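Local coordinates for protein CopN (Chlamydia pneumoniae, PDB 4NRH) that probably acts as a gatekeeper of type III secretion, working in complex with its chaperone to direct the secretion of translocator proteins, at residues D49-A52 against L53-K57; K81-E84 against A85-A89; M166-G169 against L170-G174; S179-L182 against Q183-T187. One frame throughout, in Å; residues are numbered along the deposited sequence.

In the fold
The four contacts form two pairs of neighbouring helical segments. Contacts 1 and 2, in the HrpJ-like domain, have centres 13 Å apart. They meet where I50 of helix 47-57 packs on helix 80-97, with I50 CD1 lying 3.6 Å from L86 CD2. Contacts 3 and 4 are closer, at 10 Å between centres, and belong to the successive helices 152-172 and 179-215. There M166 SD comes within 3.6 Å of L185 CB, and L170 CD1 within 3.6 Å of M186 SD. About 30 Å separates the centres of contacts 1 and 3. A sodium ion is bound by A23, N26 and I29, none of which belongs to these contacts.

Contact 1 of 4, residues D49-A52 against L53-K57; sequences DILA and LVQEK
Helix 47-57 of the HrpJ-like domain brings I50 and V54 together one turn apart, their CG2 methyls 4.3 Å from each other. The two beta-branched residues suit a buried helix face because they place bulk close to the backbone. V54 has CG1 anti to the backbone N (chi1 171°), which puts CG2 on the N side and directs it back over the preceding turn, 3.2 Å from I50 O. That same carbonyl accepts the V54 N-H at 3.0 Å between V54 N and I50 O, so its oxygen is both bonded and screened by the methyl.

One residue earlier the pattern repeats with a leucine: L53 CG rests 3.5 Å from D49 O, the oxygen that L53 N also reaches. These i to i+4 bonds are the regular ladder of an alpha-helix, in which two sides differ in character. I50 faces helix 80-97, packing on A85, L86 and A89, and both I50 and L53 touch I41 in the loop that precedes the helix. D49, A52 and E56 lie on the exposed side. A52 is short, and its carbonyl oxygen, A52 O, is approached by E56 CB at 3.4 Å, beside the bond from E56 N. Near the start of the helix, the N of D49 hydrogen-bonds to S46 OG. L51 O receives the straightest bond of the four, from Q55 N at 3.0 Å with an N-H...O angle of 168°. The methylene stem of Q55 folds back near the same L51 O.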
loop_
_atom_site.group_PDB
_atom_site.type_symbol
_atom_site.label_atom_id
_atom_site.label_comp_id
_atom_site.label_asym_id
_atom_site.label_seq_id
_atom_site.Cartn_x
_atom_site.Cartn_y
_atom_site.Cartn_z
ATOM N N ASP A 49 -11.860 -2.457 47.542
ATOM C CA ASP A 49 -13.024 -3.336 47.470
ATOM C C ASP A 49 -13.653 -3.297 46.082
ATOM O O ASP A 49 -14.038 -4.330 45.532
ATOM C CB ASP A 49 -14.064 -2.943 48.520
ATOM C CG ASP A 49 -13.607 -3.234 49.934
ATOM O OD1 ASP A 49 -12.697 -4.072 50.111
ATOM O OD2 ASP A 49 -14.161 -2.623 50.871
ATOM N N ILE A 50 -13.758 -2.092 45.531
ATOM C CA ILE A 50 -14.322 -1.892 44.203
ATOM C C ILE A 50 -13.527 -2.635 43.137
ATOM O O ILE A 50 -14.092 -3.398 42.353
ATOM C CB ILE A 50 -14.370 -0.396 43.840
ATOM C CG1 ILE A 50 -15.356 0.343 44.747
ATOM C CG2 ILE A 50 -14.741 -0.214 42.377
ATOM C CD1 ILE A 50 -15.165 1.843 44.757
ATOM N N LEU A 51 -12.214 -2.418 43.120
ATOM C CA LEU A 51 -11.349 -3.051 42.132
ATOM C C LEU A 51 -11.411 -4.572 42.206
ATOM O O LEU A 51 -11.500 -5.239 41.180
ATOM C CB LEU A 51 -9.902 -2.580 42.311
ATOM C CG LEU A 51 -9.618 -1.126 41.927
ATOM C CD1 LEU A 51 -8.191 -0.743 42.282
ATOM C CD2 LEU A 51 -9.881 -0.911 40.445
ATOM N N ALA A 52 -11.392 -5.109 43.423
ATOM C CA ALA A 52 -11.463 -6.553 43.635
ATOM C C ALA A 52 -12.722 -7.150 43.012
ATOM O O ALA A 52 -12.669 -8.192 42.358
ATOM C CB ALA A 52 -11.407 -6.872 45.121
ATOM N N LEU A 53 -13.851 -6.483 43.224
ATOM C CA LEU A 53 -15.124 -6.923 42.665
ATOM C C LEU A 53 -15.135 -6.828 41.140
ATOM O O LEU A 53 -15.779 -7.633 40.467
ATOM C CB LEU A 53 -16.274 -6.099 43.251
ATOM C CG LEU A 53 -16.703 -6.464 44.674
ATOM C CD1 LEU A 53 -17.698 -5.449 45.213
ATOM C CD2 LEU A 53 -17.289 -7.868 44.716
ATOM N N VAL A 54 -14.424 -5.842 40.602
ATOM C CA VAL A 54 -14.345 -5.651 39.156
ATOM C C VAL A 54 -13.578 -6.779 38.464
ATOM O O VAL A 54 -14.052 -7.336 37.473
ATOM C CB VAL A 54 -13.695 -4.298 38.801
ATOM C CG1 VAL A 54 -13.425 -4.209 37.307
ATOM C CG2 VAL A 54 -14.585 -3.150 39.246
ATOM N N GLN A 55 -12.398 -7.116 38.984
ATOM C CA GLN A 55 -11.608 -8.210 38.418
ATOM C C GLN A 55 -12.361 -9.530 38.527
ATOM O O GLN A 55 -12.230 -10.408 37.673
ATOM C CB GLN A 55 -10.248 -8.344 39.117
ATOM C CG GLN A 55 -9.654 -7.059 39.663
ATOM C CD GLN A 55 -9.149 -6.126 38.581
ATOM O OE1 GLN A 55 -8.906 -6.541 37.448
ATOM N NE2 GLN A 55 -8.977 -4.856 38.931
ATOM N N GLU A 56 -13.149 -9.661 39.588
ATOM C CA GLU A 56 -13.889 -10.886 39.863
ATOM C C GLU A 56 -15.001 -11.131 38.846
ATOM O O GLU A 56 -15.168 -12.248 38.355
ATOM C CB GLU A 56 -14.476 -10.837 41.276
ATOM C CG GLU A 56 -15.234 -12.086 41.684
ATOM C CD GLU A 56 -15.908 -11.940 43.034
ATOM O OE1 GLU A 56 -15.568 -10.988 43.769
ATOM O OE2 GLU A 56 -16.774 -12.777 43.362
ATOM N N LYS A 57 -15.757 -10.086 38.532
ATOM C CA LYS A 57 -16.927 -10.221 37.671
ATOM C C LYS A 57 -16.627 -9.923 36.205
ATOM O O LYS A 57 -17.362 -10.351 35.316
ATOM C CB LYS A 57 -18.053 -9.311 38.168
ATOM C CG LYS A 57 -18.558 -9.672 39.555
ATOM C CD LYS A 57 -19.748 -8.819 39.958
ATOM C CE LYS A 57 -20.333 -9.292 41.277
ATOM N NZ LYS A 57 -20.906 -10.663 41.173
#

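Contact 2 of 4, residues K81-E84 against A85-A89; sequences KLKE and ALIQA
L82 and L86 meet one turn apart on helix 80-97, where L82 CD2 lies 4.0 Å from L86 CG and the two side chains cross obliquely. Leucine suits both positions, since its branched end can interlock with another at the buried face. L86 CG also sits 3.3 Å from L82 O, the carbonyl that takes the L86 N-H at 2.8 Å from L86 N.

The neighbouring pair is more open. I87 lays its CG1 3.2 Å from K83 O and its CD1 4.1 Å from K83 CG, so that the lysine's aliphatic stem is packed against a branched hydrocarbon. On the adjoining, exposed strip of the helix, E84 and Q88 run side by side in the same direction, and Q88 OE1 stands 3.3 Å from E84 CG; the carboxylate and amide planes are turned 68° apart. As modelled, packing holds this pair, not a hydrogen bond between the side chains.

The next layer fixes these residues in the fold. L86 packs on L71 and V72 of helix 61-74 and on T75 just beyond it, while L82 touches I41 and Q88 touches P47. Q88 O is hydrogen-bonded by T92 OG1. K83 has CG anti to the backbone N (chi1 179°), and its chain carries NZ to a hydrogen bond with V72 O. As that carbonyl belongs to the last turn of helix 61-74, the lysine's positive charge probably gains from the helix-end dipole as well as from the bond.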
loop_
_atom_site.group_PDB
_atom_site.type_symbol
_atom_site.label_atom_id
_atom_site.label_comp_id
_atom_site.label_asym_id
_atom_site.label_seq_id
_atom_site.Cartn_x
_atom_site.Cartn_y
_atom_site.Cartn_z
ATOM N N LYS A 81 -20.036 9.465 48.776
ATOM C CA LYS A 81 -18.828 8.796 49.247
ATOM C C LYS A 81 -18.412 7.671 48.302
ATOM O O LYS A 81 -17.228 7.495 48.017
ATOM C CB LYS A 81 -19.042 8.247 50.659
ATOM C CG LYS A 81 -19.250 9.325 51.716
ATOM C CD LYS A 81 -17.988 10.134 51.974
ATOM C CE LYS A 81 -16.997 9.365 52.830
ATOM N NZ LYS A 81 -15.891 10.241 53.306
ATOM N N LEU A 82 -19.395 6.910 47.828
ATOM C CA LEU A 82 -19.145 5.825 46.885
ATOM C C LEU A 82 -18.569 6.360 45.577
ATOM O O LEU A 82 -17.613 5.802 45.037
ATOM C CB LEU A 82 -20.431 5.043 46.607
ATOM C CG LEU A 82 -20.350 3.523 46.408
ATOM C CD1 LEU A 82 -21.349 3.070 45.349
ATOM C CD2 LEU A 82 -18.942 3.044 46.069
ATOM N N LYS A 83 -19.161 7.438 45.069
ATOM C CA LYS A 83 -18.724 8.031 43.809
ATOM C C LYS A 83 -17.266 8.467 43.879
ATOM O O LYS A 83 -16.507 8.264 42.933
ATOM C CB LYS A 83 -19.610 9.219 43.430
ATOM C CG LYS A 83 -19.195 9.900 42.133
ATOM C CD LYS A 83 -20.366 10.586 41.452
ATOM C CE LYS A 83 -19.940 11.213 40.133
ATOM N NZ LYS A 83 -20.900 10.909 39.037
ATOM N N GLU A 84 -16.880 9.061 45.003
ATOM C CA GLU A 84 -15.494 9.458 45.220
ATOM C C GLU A 84 -14.579 8.238 45.195
ATOM O O GLU A 84 -13.499 8.270 44.603
ATOM C CB GLU A 84 -15.344 10.206 46.547
ATOM C CG GLU A 84 -13.913 10.613 46.862
ATOM C CD GLU A 84 -13.761 11.202 48.251
ATOM O OE1 GLU A 84 -14.747 11.192 49.017
ATOM O OE2 GLU A 84 -12.650 11.673 48.577
ATOM N N ALA A 85 -15.020 7.165 45.844
ATOM C CA ALA A 85 -14.254 5.926 45.894
ATOM C C ALA A 85 -14.134 5.293 44.510
ATOM O O ALA A 85 -13.098 4.726 44.165
ATOM C CB ALA A 85 -14.891 4.949 46.871
ATOM N N LEU A 86 -15.201 5.392 43.723
ATOM C CA LEU A 86 -15.213 4.836 42.372
ATOM C C LEU A 86 -14.272 5.591 41.436
ATOM O O LEU A 86 -13.588 4.984 40.613
ATOM C CB LEU A 86 -16.634 4.845 41.805
ATOM C CG LEU A 86 -17.584 3.793 42.380
ATOM C CD1 LEU A 86 -19.025 4.149 42.077
ATOM C CD2 LEU A 86 -17.249 2.421 41.823
ATOM N N ILE A 87 -14.249 6.915 41.562
ATOM C CA ILE A 87 -13.371 7.747 40.746
ATOM C C ILE A 87 -11.908 7.405 41.021
ATOM O O ILE A 87 -11.111 7.260 40.092
ATOM C CB ILE A 87 -13.611 9.249 41.004
ATOM C CG1 ILE A 87 -14.998 9.658 40.507
ATOM C CG2 ILE A 87 -12.542 10.090 40.321
ATOM C CD1 ILE A 87 -15.435 11.033 40.974
ATOM N N GLN A 88 -11.565 7.274 42.299
ATOM C CA GLN A 88 -10.218 6.873 42.695
ATOM C C GLN A 88 -9.889 5.479 42.171
ATOM O O GLN A 88 -8.801 5.242 41.647
ATOM C CB GLN A 88 -10.063 6.905 44.218
ATOM C CG GLN A 88 -10.073 8.295 44.827
ATOM C CD GLN A 88 -10.263 8.266 46.332
ATOM O OE1 GLN A 88 -11.063 9.022 46.884
ATOM N NE2 GLN A 88 -9.526 7.389 47.004
ATOM N N ALA A 89 -10.838 4.560 42.329
ATOM C CA ALA A 89 -10.662 3.179 41.888
ATOM C C ALA A 89 -10.421 3.087 40.384
ATOM O O ALA A 89 -9.554 2.337 39.935
ATOM C CB ALA A 89 -11.873 2.344 42.277
#

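Contact 3 of 4, residues M166-G169 against L170-G174; sequences MATG and LKRQG. Unlike the reference sequence in segment 166-169: G169 (reference Glu).
L170 lies over the turn begun by M166 on the closely packed side of helix 152-172, with L170 CG 3.7 Å from M166 O. The backbone bond from L170 N to M166 O spans 3.0 Å but is weak. M166, long and unbranched, is buried between two helices: it packs on Y129 and T133 of helix 122-133 and on T189 of helix 179-215, the helix that L170 also touches.

The outer side is looser. T168 and R172 lie side by side and point the same way, T168 CG2 coming 3.9 Å from R172 NE at the edge of the guanidinium, near its plane. One straight backbone bond holds this pair, R172 N to T168 O at 3.3 Å and 171°. T168 OG1 turns back to bond K164 O, whereas R172 NE is buried with no partner in the model. K171 touches the previous turn through its CB, 3.6 Å from T168 O, while its end leads away. G169, which differs from the Glu of the reference sequence, leaves its own position bare of a side chain.

Q173 N still reaches G169 O in a weak bond, but Q173 itself has phi 52°, the left-handed helical conformation in which the first residue past an alpha-helix often leaves it.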
loop_
_atom_site.group_PDB
_atom_site.type_symbol
_atom_site.label_atom_id
_atom_site.label_comp_id
_atom_site.label_asym_id
_atom_site.label_seq_id
_atom_site.Cartn_x
_atom_site.Cartn_y
_atom_site.Cartn_z
ATOM N N MET A 166 -5.124 1.667 13.776
ATOM C CA MET A 166 -4.043 2.645 13.725
ATOM C C MET A 166 -4.553 3.995 13.231
ATOM O O MET A 166 -4.073 5.044 13.662
ATOM C CB MET A 166 -2.902 2.145 12.836
ATOM C CG MET A 166 -2.063 1.049 13.480
ATOM S SD MET A 166 -0.781 0.373 12.408
ATOM C CE MET A 166 -1.735 -0.023 10.949
ATOM N N ALA A 167 -5.520 3.961 12.320
ATOM C CA ALA A 167 -6.164 5.181 11.845
ATOM C C ALA A 167 -6.878 5.878 12.998
ATOM O O ALA A 167 -6.902 7.105 13.079
ATOM C CB ALA A 167 -7.139 4.871 10.722
ATOM N N THR A 168 -7.463 5.078 13.884
ATOM C CA THR A 168 -8.129 5.594 15.072
ATOM C C THR A 168 -7.097 6.203 16.017
ATOM O O THR A 168 -7.324 7.258 16.609
ATOM C CB THR A 168 -8.920 4.491 15.805
ATOM O OG1 THR A 168 -9.952 3.991 14.946
ATOM C CG2 THR A 168 -9.549 5.032 17.083
ATOM N N GLY A 169 -5.958 5.528 16.144
ATOM C CA GLY A 169 -4.879 5.990 16.997
ATOM C C GLY A 169 -4.271 7.306 16.546
ATOM O O GLY A 169 -3.715 8.046 17.356
ATOM N N LEU A 170 -4.371 7.597 15.252
ATOM C CA LEU A 170 -3.835 8.840 14.706
ATOM C C LEU A 170 -4.702 10.035 15.086
ATOM O O LEU A 170 -4.192 11.124 15.350
ATOM C CB LEU A 170 -3.710 8.755 13.183
ATOM C CG LEU A 170 -2.422 8.152 12.621
ATOM C CD1 LEU A 170 -2.419 8.243 11.103
ATOM C CD2 LEU A 170 -1.201 8.845 13.206
ATOM N N LYS A 171 -6.014 9.826 15.106
ATOM C CA LYS A 171 -6.955 10.874 15.483
ATOM C C LYS A 171 -6.807 11.262 16.949
ATOM O O LYS A 171 -6.678 12.441 17.278
ATOM C CB LYS A 171 -8.391 10.425 15.205
ATOM C CG LYS A 171 -8.777 10.452 13.736
ATOM C CD LYS A 171 -10.283 10.342 13.558
ATOM C CE LYS A 171 -10.983 11.639 13.937
ATOM N NZ LYS A 171 -10.662 12.739 12.988
ATOM N N ARG A 172 -6.830 10.261 17.825
ATOM C CA ARG A 172 -6.788 10.488 19.266
ATOM C C ARG A 172 -5.478 11.102 19.758
ATOM O O ARG A 172 -5.471 11.828 20.753
ATOM C CB ARG A 172 -7.041 9.174 20.010
ATOM C CG ARG A 172 -8.437 8.610 19.810
ATOM C CD ARG A 172 -8.638 7.331 20.609
ATOM N NE ARG A 172 -10.009 6.838 20.516
ATOM C CZ ARG A 172 -11.004 7.255 21.294
ATOM N NH1 ARG A 172 -10.781 8.173 22.224
ATOM N NH2 ARG A 172 -12.223 6.752 21.143
ATOM N N GLN A 173 -4.383 10.817 19.055
ATOM C CA GLN A 173 -3.053 11.292 19.446
ATOM C C GLN A 173 -2.734 10.948 20.901
ATOM O O GLN A 173 -2.350 11.819 21.683
ATOM C CB GLN A 173 -2.927 12.803 19.233
ATOM C CG GLN A 173 -3.030 13.252 17.788
ATOM C CD GLN A 173 -2.686 14.720 17.616
ATOM O OE1 GLN A 173 -3.564 15.582 17.643
ATOM N NE2 GLN A 173 -1.401 15.011 17.444
ATOM N N GLY A 174 -2.908 9.679 21.256
ATOM C CA GLY A 174 -2.725 9.235 22.627
ATOM C C GLY A 174 -1.309 9.388 23.154
ATOM O O GLY A 174 -0.401 9.771 22.417
#

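Contact 4 of 4, residues S179-L182 against Q183-T187; sequences SAQL and QVLMT
L185 packs against Q181 in the first turns of helix 179-215, and its atoms can be followed outward. CB of L185 lies 3.3 Å from Q181 O, the oxygen of the turn below. The backbone passes close by, L185 N donating to Q181 O at 2.8 Å. CG stands near the glutamine's amide. At the tip L185 CD1 lies 4.0 Å from Q181 NE2, and L185 CD2 comes to 3.4 Å from the same Q181 NE2. CD2 of L185 also rests against the glutamine's stem and carbonyl, 3.9 Å from Q181 CG and 3.8 Å from Q181 O.

The glutamine reaches this place because its CG is anti to the backbone N (chi1 178°) and the chain then bends at chi2, which folds the amide across the leucine's end. L185 has chi1 at -121° and chi2 nearly eclipsed at 8°, far from the usual leucine rotamers, so it is either strained or imperfectly modelled. It is buried, with H137 beside it.

On the neighbouring flank M186 CG passes 3.1 Å from L182 O, the oxygen that also accepts M186 N-H. A long, flexible methionine suits this inner side, which faces helix 152-172. T187 instead touches D29 of the chaperone chain.

Between Q181 and L185, then, the side chains meet by van der Waals contact of an amide and its stem with methyl groups, a weaker hold than a hydrogen bond; the ordered i to i+4 bonds of the helix supply the polar grip.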
loop_
_atom_site.group_PDB
_atom_site.type_symbol
_atom_site.label_atom_id
_atom_site.label_comp_id
_atom_site.label_asym_id
_atom_site.label_seq_id
_atom_site.Cartn_x
_atom_site.Cartn_y
_atom_site.Cartn_z
ATOM N N SER A 179 2.779 9.485 17.249
ATOM C CA SER A 179 2.198 9.636 15.918
ATOM C C SER A 179 3.117 9.127 14.810
ATOM O O SER A 179 2.673 8.418 13.907
ATOM C CB SER A 179 1.844 11.103 15.664
ATOM O OG SER A 179 1.614 11.344 14.287
ATOM N N ALA A 180 4.392 9.501 14.880
ATOM C CA ALA A 180 5.368 9.118 13.862
ATOM C C ALA A 180 5.489 7.602 13.732
ATOM O O ALA A 180 5.681 7.078 12.633
ATOM C CB ALA A 180 6.725 9.729 14.176
ATOM N N GLN A 181 5.382 6.906 14.859
ATOM C CA GLN A 181 5.472 5.451 14.871
ATOM C C GLN A 181 4.275 4.806 14.184
ATOM O O GLN A 181 4.425 3.836 13.440
ATOM C CB GLN A 181 5.593 4.928 16.300
ATOM C CG GLN A 181 5.646 3.414 16.374
ATOM C CD GLN A 181 6.811 2.837 15.593
ATOM O OE1 GLN A 181 7.973 3.100 15.902
ATOM N NE2 GLN A 181 6.504 2.046 14.570
ATOM N N LEU A 182 3.087 5.345 14.442
ATOM C CA LEU A 182 1.870 4.842 13.819
ATOM C C LEU A 182 1.952 4.998 12.308
ATOM O O LEU A 182 1.503 4.132 11.563
ATOM C CB LEU A 182 0.639 5.572 14.361
ATOM C CG LEU A 182 0.174 5.186 15.767
ATOM C CD1 LEU A 182 -1.009 6.040 16.193
ATOM C CD2 LEU A 182 -0.180 3.707 15.828
ATOM N N GLN A 183 2.540 6.107 11.867
ATOM C CA GLN A 183 2.721 6.376 10.446
ATOM C C GLN A 183 3.576 5.299 9.785
ATOM O O GLN A 183 3.221 4.771 8.732
ATOM C CB GLN A 183 3.366 7.747 10.242
ATOM C CG GLN A 183 2.433 8.801 9.675
ATOM C CD GLN A 183 3.128 10.131 9.470
ATOM O OE1 GLN A 183 3.855 10.606 10.343
ATOM N NE2 GLN A 183 2.908 10.742 8.312
ATOM N N VAL A 184 4.702 4.981 10.414
ATOM C CA VAL A 184 5.595 3.940 9.920
ATOM C C VAL A 184 4.912 2.576 9.977
ATOM O O VAL A 184 5.054 1.760 9.066
ATOM C CB VAL A 184 6.907 3.897 10.730
ATOM C CG1 VAL A 184 7.786 2.744 10.268
ATOM C CG2 VAL A 184 7.650 5.216 10.602
ATOM N N LEU A 185 4.160 2.342 11.048
ATOM C CA LEU A 185 3.432 1.090 11.223
ATOM C C LEU A 185 2.392 0.891 10.123
ATOM O O LEU A 185 2.229 -0.213 9.603
ATOM C CB LEU A 185 2.763 1.052 12.599
ATOM C CG LEU A 185 3.148 -0.083 13.552
ATOM C CD1 LEU A 185 4.314 -0.895 13.013
ATOM C CD2 LEU A 185 3.479 0.474 14.929
ATOM N N MET A 186 1.691 1.966 9.774
ATOM C CA MET A 186 0.680 1.910 8.723
ATOM C C MET A 186 1.331 1.650 7.370
ATOM O O MET A 186 0.792 0.910 6.549
ATOM C CB MET A 186 -0.140 3.203 8.688
ATOM C CG MET A 186 -1.015 3.407 9.918
ATOM S SD MET A 186 -2.002 4.914 9.877
ATOM C CE MET A 186 -3.338 4.415 8.794
ATOM N N THR A 187 2.486 2.270 7.141
ATOM C CA THR A 187 3.246 2.051 5.915
ATOM C C THR A 187 3.661 0.588 5.785
ATOM O O THR A 187 3.501 -0.021 4.727
ATOM C CB THR A 187 4.503 2.946 5.861
ATOM O OG1 THR A 187 4.113 4.325 5.815
ATOM C CG2 THR A 187 5.340 2.622 4.631
#